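FAD-dependent oxidoreductase (Actinomadura kijaniata, PDB 3M9V) is a flavin-dependent enzyme of the acyl-CoA dehydrogenase family that binds dTDP and takes part in the biosynthesis of the unusual sugar D-kijanose. Local coordinates at residues A58-D62 with G63-A67; R80-D83 with V84-L88; L106-G109 with L110-G113; R129-R132 with G133-A136; G255-V258 with S259-V263. All coordinates share one frame; numbering follows the deposited sequence.

Contact 1. Residues A58-D62 with G63-A67; sequences ALRKD and GLMGA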
# COMPACT_ATOMS: atom_id res chain seq x y z
N ALA A 58 13.96 -31.99 25.21
CA ALA A 58 13.82 -33.02 24.18
C ALA A 58 14.73 -32.83 22.96
O ALA A 58 15.23 -33.81 22.40
CB ALA A 58 12.34 -33.15 23.75
N LEU A 59 14.96 -31.59 22.52
CA LEU A 59 15.78 -31.40 21.32
C LEU A 59 17.23 -31.73 21.63
O LEU A 59 17.95 -32.27 20.78
CB LEU A 59 15.68 -29.96 20.80
CG LEU A 59 14.28 -29.48 20.36
CD1 LEU A 59 14.18 -27.97 20.15
CD2 LEU A 59 13.78 -30.23 19.11
N ARG A 60 17.66 -31.37 22.84
CA ARG A 60 19.00 -31.67 23.32
C ARG A 60 19.29 -33.17 23.30
O ARG A 60 20.27 -33.59 22.68
CB ARG A 60 19.25 -31.14 24.74
CG ARG A 60 19.21 -29.61 24.81
CD ARG A 60 19.24 -29.08 26.24
NE ARG A 60 20.26 -29.76 27.03
CZ ARG A 60 20.00 -30.53 28.08
NH1 ARG A 60 18.76 -30.71 28.53
NH2 ARG A 60 21.01 -31.12 28.71
N LYS A 61 18.43 -33.97 23.92
CA LYS A 61 18.74 -35.38 24.04
C LYS A 61 18.56 -36.07 22.70
O LYS A 61 19.17 -37.11 22.45
CB LYS A 61 17.97 -36.05 25.19
CG LYS A 61 16.47 -35.83 25.15
CD LYS A 61 15.73 -36.80 26.06
CE LYS A 61 15.54 -38.16 25.38
NZ LYS A 61 16.68 -39.10 25.58
N ASP A 62 17.77 -35.48 21.80
CA ASP A 62 17.55 -36.04 20.47
C ASP A 62 18.68 -35.63 19.53
O ASP A 62 18.65 -35.93 18.34
CB ASP A 62 16.26 -35.42 19.93
CG ASP A 62 15.47 -36.38 19.09
OD1 ASP A 62 15.51 -37.58 19.44
OD2 ASP A 62 14.83 -35.94 18.11
N GLY A 63 19.65 -34.87 20.04
CA GLY A 63 20.73 -34.37 19.19
C GLY A 63 20.44 -33.25 18.19
O GLY A 63 21.35 -32.78 17.50
N LEU A 64 19.21 -32.74 18.13
CA LEU A 64 18.93 -31.68 17.16
C LEU A 64 19.61 -30.35 17.50
O LEU A 64 19.72 -29.46 16.65
CB LEU A 64 17.42 -31.51 16.96
CG LEU A 64 16.77 -32.86 16.63
CD1 LEU A 64 15.26 -32.79 16.60
CD2 LEU A 64 17.29 -33.50 15.32
N MET A 65 20.06 -30.20 18.74
CA MET A 65 20.83 -29.03 19.14
C MET A 65 22.24 -29.03 18.56
O MET A 65 22.97 -28.04 18.61
CB MET A 65 20.77 -28.84 20.66
CG MET A 65 19.39 -28.48 21.19
SD MET A 65 18.77 -26.80 20.80
CE MET A 65 19.73 -25.72 21.86
N GLY A 66 22.59 -30.15 17.94
CA GLY A 66 23.83 -30.29 17.18
C GLY A 66 23.64 -30.40 15.68
O GLY A 66 24.52 -30.86 14.95
N ALA A 67 22.49 -29.95 15.17
CA ALA A 67 22.17 -30.19 13.76
C ALA A 67 23.18 -29.52 12.84
O ALA A 67 23.47 -30.03 11.75
CB ALA A 67 20.73 -29.70 13.39

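Contact 2. Residues R80-D83 with V84-L88; sequences RLYD and VAVAL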
# COMPACT_ATOMS: atom_id res chain seq x y z
N ARG A 80 23.80 -25.57 5.05
CA ARG A 80 23.18 -24.50 4.27
C ARG A 80 22.25 -23.61 5.10
O ARG A 80 21.35 -24.09 5.79
CB ARG A 80 22.28 -25.08 3.18
CG ARG A 80 22.93 -25.90 2.08
CD ARG A 80 23.99 -25.18 1.29
NE ARG A 80 24.57 -26.19 0.41
CZ ARG A 80 24.17 -26.44 -0.83
NH1 ARG A 80 23.21 -25.71 -1.39
NH2 ARG A 80 24.77 -27.38 -1.55
N LEU A 81 22.41 -22.30 4.94
CA LEU A 81 21.45 -21.39 5.57
C LEU A 81 20.03 -21.67 5.08
O LEU A 81 19.04 -21.53 5.81
CB LEU A 81 21.87 -19.95 5.28
CG LEU A 81 23.14 -19.52 6.04
CD1 LEU A 81 23.73 -18.37 5.24
CD2 LEU A 81 22.85 -19.09 7.49
N TYR A 82 19.93 -22.00 3.81
CA TYR A 82 18.64 -22.24 3.20
C TYR A 82 18.01 -23.39 3.97
O TYR A 82 16.85 -23.30 4.32
CB TYR A 82 18.81 -22.61 1.74
CG TYR A 82 17.52 -22.79 0.97
CD1 TYR A 82 17.02 -21.73 0.20
CD2 TYR A 82 16.82 -23.99 1.00
CE1 TYR A 82 15.86 -21.84 -0.53
CE2 TYR A 82 15.64 -24.11 0.26
CZ TYR A 82 15.19 -23.03 -0.50
OH TYR A 82 14.07 -23.07 -1.29
N ASP A 83 18.72 -24.49 4.23
CA ASP A 83 18.04 -25.56 4.94
C ASP A 83 17.73 -25.23 6.39
O ASP A 83 16.73 -25.76 6.90
CB ASP A 83 18.81 -26.88 4.91
CG ASP A 83 18.79 -27.50 3.54
OD1 ASP A 83 18.02 -27.00 2.70
OD2 ASP A 83 19.50 -28.48 3.30
N VAL A 84 18.58 -24.44 7.04
CA VAL A 84 18.27 -24.03 8.39
C VAL A 84 16.98 -23.21 8.36
O VAL A 84 16.12 -23.36 9.23
CB VAL A 84 19.41 -23.17 9.00
CG1 VAL A 84 18.97 -22.59 10.36
CG2 VAL A 84 20.69 -23.99 9.18
N ALA A 85 16.83 -22.33 7.36
CA ALA A 85 15.59 -21.52 7.33
C ALA A 85 14.38 -22.43 7.07
O ALA A 85 13.28 -22.18 7.59
CB ALA A 85 15.70 -20.42 6.27
N VAL A 86 14.54 -23.50 6.29
CA VAL A 86 13.39 -24.37 6.01
C VAL A 86 12.96 -25.07 7.29
O VAL A 86 11.77 -25.20 7.61
CB VAL A 86 13.71 -25.42 4.95
CG1 VAL A 86 12.55 -26.47 4.82
CG2 VAL A 86 13.90 -24.73 3.58
N ALA A 87 13.92 -25.49 8.10
CA ALA A 87 13.58 -26.05 9.41
C ALA A 87 12.95 -25.05 10.40
O ALA A 87 11.98 -25.37 11.11
CB ALA A 87 14.83 -26.71 9.98
N LEU A 88 13.50 -23.83 10.47
CA LEU A 88 12.90 -22.79 11.32
C LEU A 88 11.46 -22.46 10.92
O LEU A 88 10.60 -22.18 11.75
CB LEU A 88 13.74 -21.50 11.30
CG LEU A 88 15.16 -21.72 11.85
CD1 LEU A 88 16.00 -20.44 11.80
CD2 LEU A 88 15.04 -22.17 13.30

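Contact 3. Residues L106-G109 with L110-G113; sequences LSRG and LTLG. With TYD (thymidine-5'-diphosphate), chain B.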
# COMPACT_ATOMS: atom_id res chain seq x y z
N LEU A 106 21.21 -22.94 16.21
CA LEU A 106 21.58 -23.43 14.88
C LEU A 106 22.57 -22.51 14.18
O LEU A 106 23.52 -22.95 13.53
CB LEU A 106 20.38 -23.72 13.98
CG LEU A 106 19.40 -24.73 14.59
CD1 LEU A 106 18.41 -25.22 13.55
CD2 LEU A 106 20.14 -25.94 15.11
N SER A 107 22.35 -21.20 14.25
CA SER A 107 23.26 -20.38 13.48
C SER A 107 24.61 -20.29 14.18
O SER A 107 25.62 -20.12 13.51
CB SER A 107 22.72 -18.96 13.30
OG SER A 107 22.59 -18.40 14.58
N ARG A 108 24.64 -20.38 15.51
CA ARG A 108 25.92 -20.49 16.21
C ARG A 108 26.71 -21.75 15.80
O ARG A 108 27.95 -21.72 15.70
CB ARG A 108 25.70 -20.33 17.72
CG ARG A 108 26.94 -20.23 18.60
CD ARG A 108 27.91 -19.11 18.23
NE ARG A 108 27.36 -17.81 18.58
CZ ARG A 108 27.98 -16.65 18.36
NH1 ARG A 108 27.38 -15.52 18.74
NH2 ARG A 108 29.17 -16.64 17.79
N GLY A 109 26.02 -22.84 15.48
CA GLY A 109 26.66 -24.03 14.90
C GLY A 109 27.47 -23.69 13.65
O GLY A 109 28.61 -24.15 13.46
N LEU A 110 26.87 -22.86 12.80
CA LEU A 110 27.49 -22.42 11.56
C LEU A 110 28.64 -21.44 11.76
O LEU A 110 29.64 -21.56 11.07
CB LEU A 110 26.45 -21.75 10.65
CG LEU A 110 25.24 -22.61 10.25
CD1 LEU A 110 24.26 -21.72 9.43
CD2 LEU A 110 25.71 -23.81 9.41
N THR A 111 28.54 -20.48 12.67
CA THR A 111 29.68 -19.57 12.74
C THR A 111 30.82 -20.18 13.56
O THR A 111 31.99 -19.84 13.34
CB THR A 111 29.27 -18.20 13.33
OG1 THR A 111 28.61 -18.44 14.58
CG2 THR A 111 28.28 -17.51 12.43
N LEU A 112 30.52 -21.06 14.52
CA LEU A 112 31.57 -21.75 15.25
C LEU A 112 32.27 -22.73 14.31
O LEU A 112 33.48 -22.87 14.43
CB LEU A 112 31.11 -22.49 16.51
CG LEU A 112 30.87 -21.55 17.69
CD1 LEU A 112 30.35 -22.38 18.87
CD2 LEU A 112 32.10 -20.69 18.04
N GLY A 113 31.51 -23.39 13.44
CA GLY A 113 32.07 -24.25 12.41
C GLY A 113 33.05 -23.54 11.49
O GLY A 113 34.00 -24.12 10.96
PA TYD B . 29.06 -12.09 14.39
O1A TYD B . 29.26 -12.17 15.90
O2A TYD B . 27.66 -11.97 13.81
O3A TYD B . 29.99 -10.93 13.80
PB TYD B . 30.49 -9.80 14.82
O1B TYD B . 29.27 -9.53 15.69
O2B TYD B . 30.78 -8.71 13.81
O3B TYD B . 31.68 -10.46 15.49
O5' TYD B . 29.84 -13.28 13.63
C5' TYD B . 31.26 -13.39 13.62
C4' TYD B . 31.35 -14.88 13.34
O4' TYD B . 30.95 -15.16 12.00
C3' TYD B . 32.73 -15.49 13.51
O3' TYD B . 32.52 -16.35 14.63
C2' TYD B . 32.91 -16.39 12.30
C1' TYD B . 31.61 -16.32 11.49
N1 TYD B . 31.90 -16.10 10.07
C2 TYD B . 31.36 -16.87 9.13
O2 TYD B . 30.61 -17.82 9.48
N3 TYD B . 31.65 -16.65 7.83
C4 TYD B . 32.47 -15.64 7.46
O4 TYD B . 32.71 -15.45 6.25
C5 TYD B . 33.04 -14.82 8.42
C5M TYD B . 33.97 -13.68 8.11
C6 TYD B . 32.72 -15.09 9.75

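Contact 4. Residues R129-R132 with G133-A136; sequences RILR and GMVA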
# COMPACT_ATOMS: atom_id res chain seq x y z
N ARG A 129 35.68 -27.46 21.19
CA ARG A 129 35.11 -27.91 22.46
C ARG A 129 33.62 -27.59 22.53
O ARG A 129 32.80 -28.45 22.86
CB ARG A 129 35.84 -27.33 23.68
CG ARG A 129 35.58 -28.24 24.89
CD ARG A 129 36.78 -28.45 25.82
NE ARG A 129 37.24 -27.21 26.45
CZ ARG A 129 38.36 -26.58 26.13
NH1 ARG A 129 38.67 -25.45 26.76
NH2 ARG A 129 39.18 -27.06 25.20
N ILE A 130 33.25 -26.36 22.19
CA ILE A 130 31.83 -26.03 22.25
C ILE A 130 30.94 -26.87 21.32
O ILE A 130 29.84 -27.31 21.69
CB ILE A 130 31.63 -24.53 22.00
CG1 ILE A 130 32.37 -23.77 23.10
CG2 ILE A 130 30.15 -24.21 22.00
CD1 ILE A 130 32.44 -22.27 22.92
N LEU A 131 31.40 -27.05 20.09
CA LEU A 131 30.70 -27.80 19.05
C LEU A 131 30.45 -29.25 19.46
O LEU A 131 29.31 -29.73 19.31
CB LEU A 131 31.43 -27.70 17.70
CG LEU A 131 31.46 -26.37 16.93
CD1 LEU A 131 32.58 -26.38 15.88
CD2 LEU A 131 30.13 -26.10 16.20
N ARG A 132 31.45 -29.96 19.99
CA ARG A 132 31.11 -31.30 20.51
C ARG A 132 30.19 -31.19 21.71
O ARG A 132 29.31 -32.01 21.90
CB ARG A 132 32.32 -32.16 20.89
CG ARG A 132 33.66 -31.55 20.57
CD ARG A 132 34.75 -32.56 20.90
NE ARG A 132 34.62 -33.73 20.04
CZ ARG A 132 35.49 -34.02 19.09
NH1 ARG A 132 35.30 -35.09 18.33
NH2 ARG A 132 36.54 -33.23 18.90
N GLY A 133 30.35 -30.16 22.54
CA GLY A 133 29.28 -29.93 23.50
C GLY A 133 27.86 -29.91 22.94
O GLY A 133 26.93 -30.49 23.52
N MET A 134 27.69 -29.20 21.82
CA MET A 134 26.34 -28.96 21.29
C MET A 134 25.74 -30.29 20.88
O MET A 134 24.56 -30.56 21.08
CB MET A 134 26.37 -27.96 20.12
CG MET A 134 26.94 -26.59 20.49
SD MET A 134 27.24 -25.45 19.12
CE MET A 134 25.64 -25.46 18.34
N VAL A 135 26.57 -31.15 20.28
CA VAL A 135 26.04 -32.44 19.82
C VAL A 135 25.59 -33.29 21.01
O VAL A 135 24.55 -33.95 21.01
CB VAL A 135 27.13 -33.19 19.03
CG1 VAL A 135 26.62 -34.58 18.62
CG2 VAL A 135 27.59 -32.38 17.81
N ALA A 136 26.41 -33.23 22.06
CA ALA A 136 26.24 -34.12 23.20
C ALA A 136 24.97 -33.75 23.97
O ALA A 136 24.48 -34.52 24.78
CB ALA A 136 27.46 -34.00 24.13

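Contact 5. Residues G255-V258 with S259-V263; sequences GQTV and SSVSV. With TYD (thymidine-5'-diphosphate), chain B.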
# COMPACT_ATOMS: atom_id res chain seq x y z
N GLY A 255 29.99 -12.45 8.37
CA GLY A 255 29.68 -13.20 9.59
C GLY A 255 28.36 -12.75 10.20
O GLY A 255 27.59 -13.57 10.71
N GLN A 256 28.09 -11.45 10.15
CA GLN A 256 26.81 -10.98 10.66
C GLN A 256 25.64 -11.48 9.84
O GLN A 256 24.52 -11.63 10.33
CB GLN A 256 26.80 -9.45 10.70
CG GLN A 256 27.78 -8.95 11.73
CD GLN A 256 28.06 -7.49 11.53
OE1 GLN A 256 27.27 -6.75 10.94
NE2 GLN A 256 29.22 -7.06 12.01
N THR A 257 25.92 -11.76 8.57
CA THR A 257 24.85 -12.27 7.73
C THR A 257 24.60 -13.72 8.09
O THR A 257 23.46 -14.15 8.33
CB THR A 257 25.20 -12.07 6.24
OG1 THR A 257 25.26 -10.67 5.96
CG2 THR A 257 24.11 -12.71 5.37
N VAL A 258 25.68 -14.51 8.12
CA VAL A 258 25.57 -15.91 8.50
C VAL A 258 24.85 -16.01 9.85
O VAL A 258 23.96 -16.85 10.04
CB VAL A 258 26.95 -16.61 8.48
CG1 VAL A 258 26.85 -18.02 9.06
CG2 VAL A 258 27.51 -16.73 7.04
N SER A 259 25.22 -15.15 10.79
CA SER A 259 24.59 -15.14 12.10
C SER A 259 23.09 -14.91 12.15
O SER A 259 22.48 -15.31 13.14
CB SER A 259 25.17 -14.00 12.96
OG SER A 259 26.49 -14.38 13.28
N SER A 260 22.50 -14.22 11.17
CA SER A 260 21.13 -13.75 11.35
C SER A 260 20.17 -14.02 10.21
O SER A 260 18.96 -13.99 10.43
CB SER A 260 21.13 -12.22 11.53
OG SER A 260 21.59 -11.96 12.85
N VAL A 261 20.68 -14.27 9.01
CA VAL A 261 19.84 -14.31 7.81
C VAL A 261 18.80 -15.43 7.80
O VAL A 261 17.69 -15.29 7.24
CB VAL A 261 20.67 -14.25 6.49
CG1 VAL A 261 21.35 -15.58 6.23
CG2 VAL A 261 19.70 -13.90 5.36
N SER A 262 19.12 -16.54 8.47
CA SER A 262 18.20 -17.66 8.42
C SER A 262 16.93 -17.45 9.25
O SER A 262 15.89 -18.12 9.10
CB SER A 262 18.98 -18.99 8.61
OG SER A 262 19.28 -19.23 9.97
N VAL A 263 17.01 -16.49 10.17
CA VAL A 263 15.86 -16.12 10.99
C VAL A 263 14.68 -15.60 10.17
O VAL A 263 13.59 -15.52 10.70
CB VAL A 263 16.20 -15.08 12.09
CG1 VAL A 263 16.03 -13.68 11.56
CG2 VAL A 263 15.25 -15.27 13.27
PA TYD B . 29.06 -12.09 14.39
O1A TYD B . 29.26 -12.17 15.90
O2A TYD B . 27.66 -11.97 13.81
O3A TYD B . 29.99 -10.93 13.80
PB TYD B . 30.49 -9.80 14.82
O1B TYD B . 29.27 -9.53 15.69
O2B TYD B . 30.78 -8.71 13.81
O3B TYD B . 31.68 -10.46 15.49
O5' TYD B . 29.84 -13.28 13.63
C5' TYD B . 31.26 -13.39 13.62
C4' TYD B . 31.35 -14.88 13.34
O4' TYD B . 30.95 -15.16 12.00
C3' TYD B . 32.73 -15.49 13.51
O3' TYD B . 32.52 -16.35 14.63
C2' TYD B . 32.91 -16.39 12.30
C1' TYD B . 31.61 -16.32 11.49
N1 TYD B . 31.90 -16.10 10.07
C2 TYD B . 31.36 -16.87 9.13
O2 TYD B . 30.61 -17.82 9.48
N3 TYD B . 31.65 -16.65 7.83
C4 TYD B . 32.47 -15.64 7.46
O4 TYD B . 32.71 -15.45 6.25
C5 TYD B . 33.04 -14.82 8.42
C5M TYD B . 33.97 -13.68 8.11
C6 TYD B . 32.72 -15.09 9.75
O HOH W 1 21.20 -17.37 10.43

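Contact 1. Residues A58-D62 with G63-A67
Gly63 N donates to Arg60 O over 3.0 Å while Leu64 N reaches back to Leu59 O in a weak, bent bond, so the chain winds up the last turn of helix 53-61 and leaves it at Gly63. The Gly63 donor stands above the plane of the Arg60 carbonyl, 62° out of it, so it does not use a lone pair of that oxygen. Gly63 has a positive phi of 73°, which glycine, with no CB, takes without strain beside Asp62 O. These features make a Schellman motif, the classic C-terminal stop of an alpha-helix, and the apolar pair that closes it is Leu59 and Leu64. Their branches cross at about a right angle, CD2 of Leu59 meeting CD1 of Leu64 at 3.9 Å, and both leucines also rest on Leu31 of helix 22-32. Met65 turns back toward the helix, its CG lying 3.8 Å from Arg60 CG and 4.0 Å from Leu59 CB; beyond CG this flexible thioether chain is bent twice. Asp62 runs alongside Leu64 in the same direction, so that OD2 comes 3.5 Å from Leu64 CD1; that oxygen is hydrogen-bonded to His34 NE2. The guanidinium of Arg60 has two partners of different kinds, a salt bridge from NH1 to Asp57 on the same helix and a hydrogen bond from NH2 to Gly137 O.

Contact 2. Residues R80-D83 with V84-L88
Tyr82 and Val86, one helical turn apart, meet at a slant: Val86 CG2 approaches the ring obliquely, 3.8 Å from Tyr82 CE2 and 4.0 Å from Tyr82 CD2. With its CG anti to the backbone nitrogen (chi1 -176°), the tyrosine swings its ring beside that methyl, and the same CG2 lies 3.4 Å from Tyr82 O. A beta-branched valine suits this place because its short, stiff side chain keeps a methyl close to the helix. Asp83 comes to the ring from a different direction, its OD1 lying in the ring plane at the edge. Val84 faces another way and sets CG2 3.5 Å from Arg80 O, while the small Ala85 and Ala87 keep the helix slim where others pack on it.

These are the first two turns of helix 81-94, with Arg80 at the N-cap position. Val84 N to Arg80 O and Ala85 N to Leu81 O begin the regular alpha-helical bonding. Asp319 of helix 291-323 accepts from the amides of Leu81 and Tyr82. Asp83 takes bonds from Thr21 and Val20, and Tyr82 OH is joined to Leu16 N. Carboxylates near the amino end of a helix would be expected to interact favourably with its dipole, and here their bonds also tie the buried turns to neighbouring chain segments.

Contact 3. Residues L106-G109 with L110-G113
Arg108 and Leu112 pack closely one helical turn apart, with Leu112 CG 3.9 Å from Arg108 CD and its CB 3.4 Å from Arg108 O. The arginine starts with CG anti to the backbone nitrogen (chi1 -172°), then bends at chi2 and chi3, laying its aliphatic part obliquely across Leu112. Such a long chain can serve a leucine with its methylenes and still deliver a charge farther on: NH1 is hydrogen-bonded to Ser143. The backbone beneath is firm, Leu112 N donating to Arg108 O at 2.9 Å; Gly113 N also bonds to Gly109 O, at 3.0 Å, but this donor stands above the carbonyl plane, 35° out of it.

The packing slackens toward Leu106, where the bond from Leu110 N to Leu106 O stretches to 3.4 Å and is weak. Leu110, partly exposed, sets its CB 3.4 Å from Ser107 O, and across the two segments its side chain meets backbone atoms alone. Thr111 is also loosely matched to Arg108: OG1 stands 3.7 Å from NH2, obliquely placed against the guanidinium. On the nucleotide side, Thr111 CB and CG2 lie against the sugar of thymidine-5'-diphosphate, CB 3.5 Å from C1', making the threonine part of the nucleotide pocket; a compact beta-branched residue offers an apolar surface to the deoxyribose.

Helix 96-118 packs against three other helices: Leu106 and Leu110 on Val84 and Leu81 of helix 81-94, Leu112 on Ile130 and Leu131 of helix 121-136, and Thr111 on helix 253-260, while Arg108 reaches Ser143 of strand 141-147.

Contact 4. Residues R129-R132 with G133-A136
Leu131 and Met134 lie side by side and point the same way, Leu131 CD2 coming 4.2 Å from Met134 SD. They belong to the last turns of helix 121-136, in the helical N-terminal domain of the acyl-CoA dehydrogenase family. Met134 also has its CG 4.3 Å from Ile130 CG2, so the unbranched thioether chain touches the isoleucine first and, farther along, sets its sulfur beside the leucine, a path that its flexibility suits. Its CG is anti to the carbonyl carbon (chi1 -60°), which carries it over Ile130 O.

The backbone holds these side chains in place. Gly133 N donates to Arg129 O at 3.0 Å in a nearly straight bond, and Met134 N to Ile130 O at 2.9 Å, with a weak second link to Leu131 O. Gly133, having no CB, sits close to Ile130 O without crowding it.

Farther out, Leu112 of helix 96-118 covers Ile130 and Leu131, Trp116 adds to Leu131, and Gln105 meets Met134. Val69 lies on Leu131 and Val135. On the exposed side Arg132 forms a salt bridge with Glu128, its long polar chain suited to solvent. Val135 turns one methyl back on the helix, with CG2 3.5 Å from Leu131 O.

Contact 5. Residues G255-V258 with S259-V263
Ser259 brings its OG close to both the helix and the nucleotide, 2.9 Å from Gly255 O and 2.7 Å from O2A of thymidine-5'-diphosphate. With OG anti to its own carbonyl carbon (chi1 -71°), the hydroxyl folds back alongside the preceding turn, and Ser259 N donates to the same Gly255 O at 2.8 Å. A serine is well fitted here, being small enough to sit against the helix while offering a polar atom to the phosphate. Gly255 is equally apt: with no side chain, it lets the deoxyribose come close, its CA 3.4 Å from O4'.

Thr257 and Val261 make the apolar part of the contact. Thr257 CG2 is 3.9 Å from Val261 CB, the two side chains meeting at a slant. Thr257 O takes two donors, Ser260 N from well above the carbonyl plane and Val261 N at 2.9 Å nearly along the C=O axis, a pattern that goes with the weakening of the helix near Ser260. Thr257 OG1 bonds back to Leu253 O.

Val258 turns CG1 toward the thymine O2, and a water joins its carbonyl to Ser262 N and OG past the last regular turn. Gln256, extended beyond CG, donates through NE2 to O2B at 2.9 Å, and Arg332 also binds the nucleotide.

Helix 253-260 and the residues just after it pack among other helices: Gln256 and Thr257 touch Met337 and Val261 touches Phe340 on helix 329-362, Val258 and Ser259 meet Thr111 on helix 96-118, and Val261 and Ser262 rest on Leu81 of helix 81-94.

How the contacts relate
Contacts 3 and 5 both touch the nucleotide, with centres about 10 Å apart; Thr111 CG2 meets Val258 CG1 at 3.7 Å between them. Contact 2 backs both without reaching the ligand: Leu81 CD2 packs 3.6 Å from Leu110 CD1, and the side chain of Leu81 lies about 8 Å from the bound thymidine-5'-diphosphate. Contact 4 covers contact 3 from another helix, Leu112 CD1 being 3.6 Å from Ile130 CG2, and in turn touches contact 1 through Met134 CE and Met65 O. Contact 1 is about 21 Å from contact 5, centre to centre, but Met65 lies about 11 Å, between side chains, from Ser173, which binds FMN in another structure of this protein; no FMN is bound to this chain.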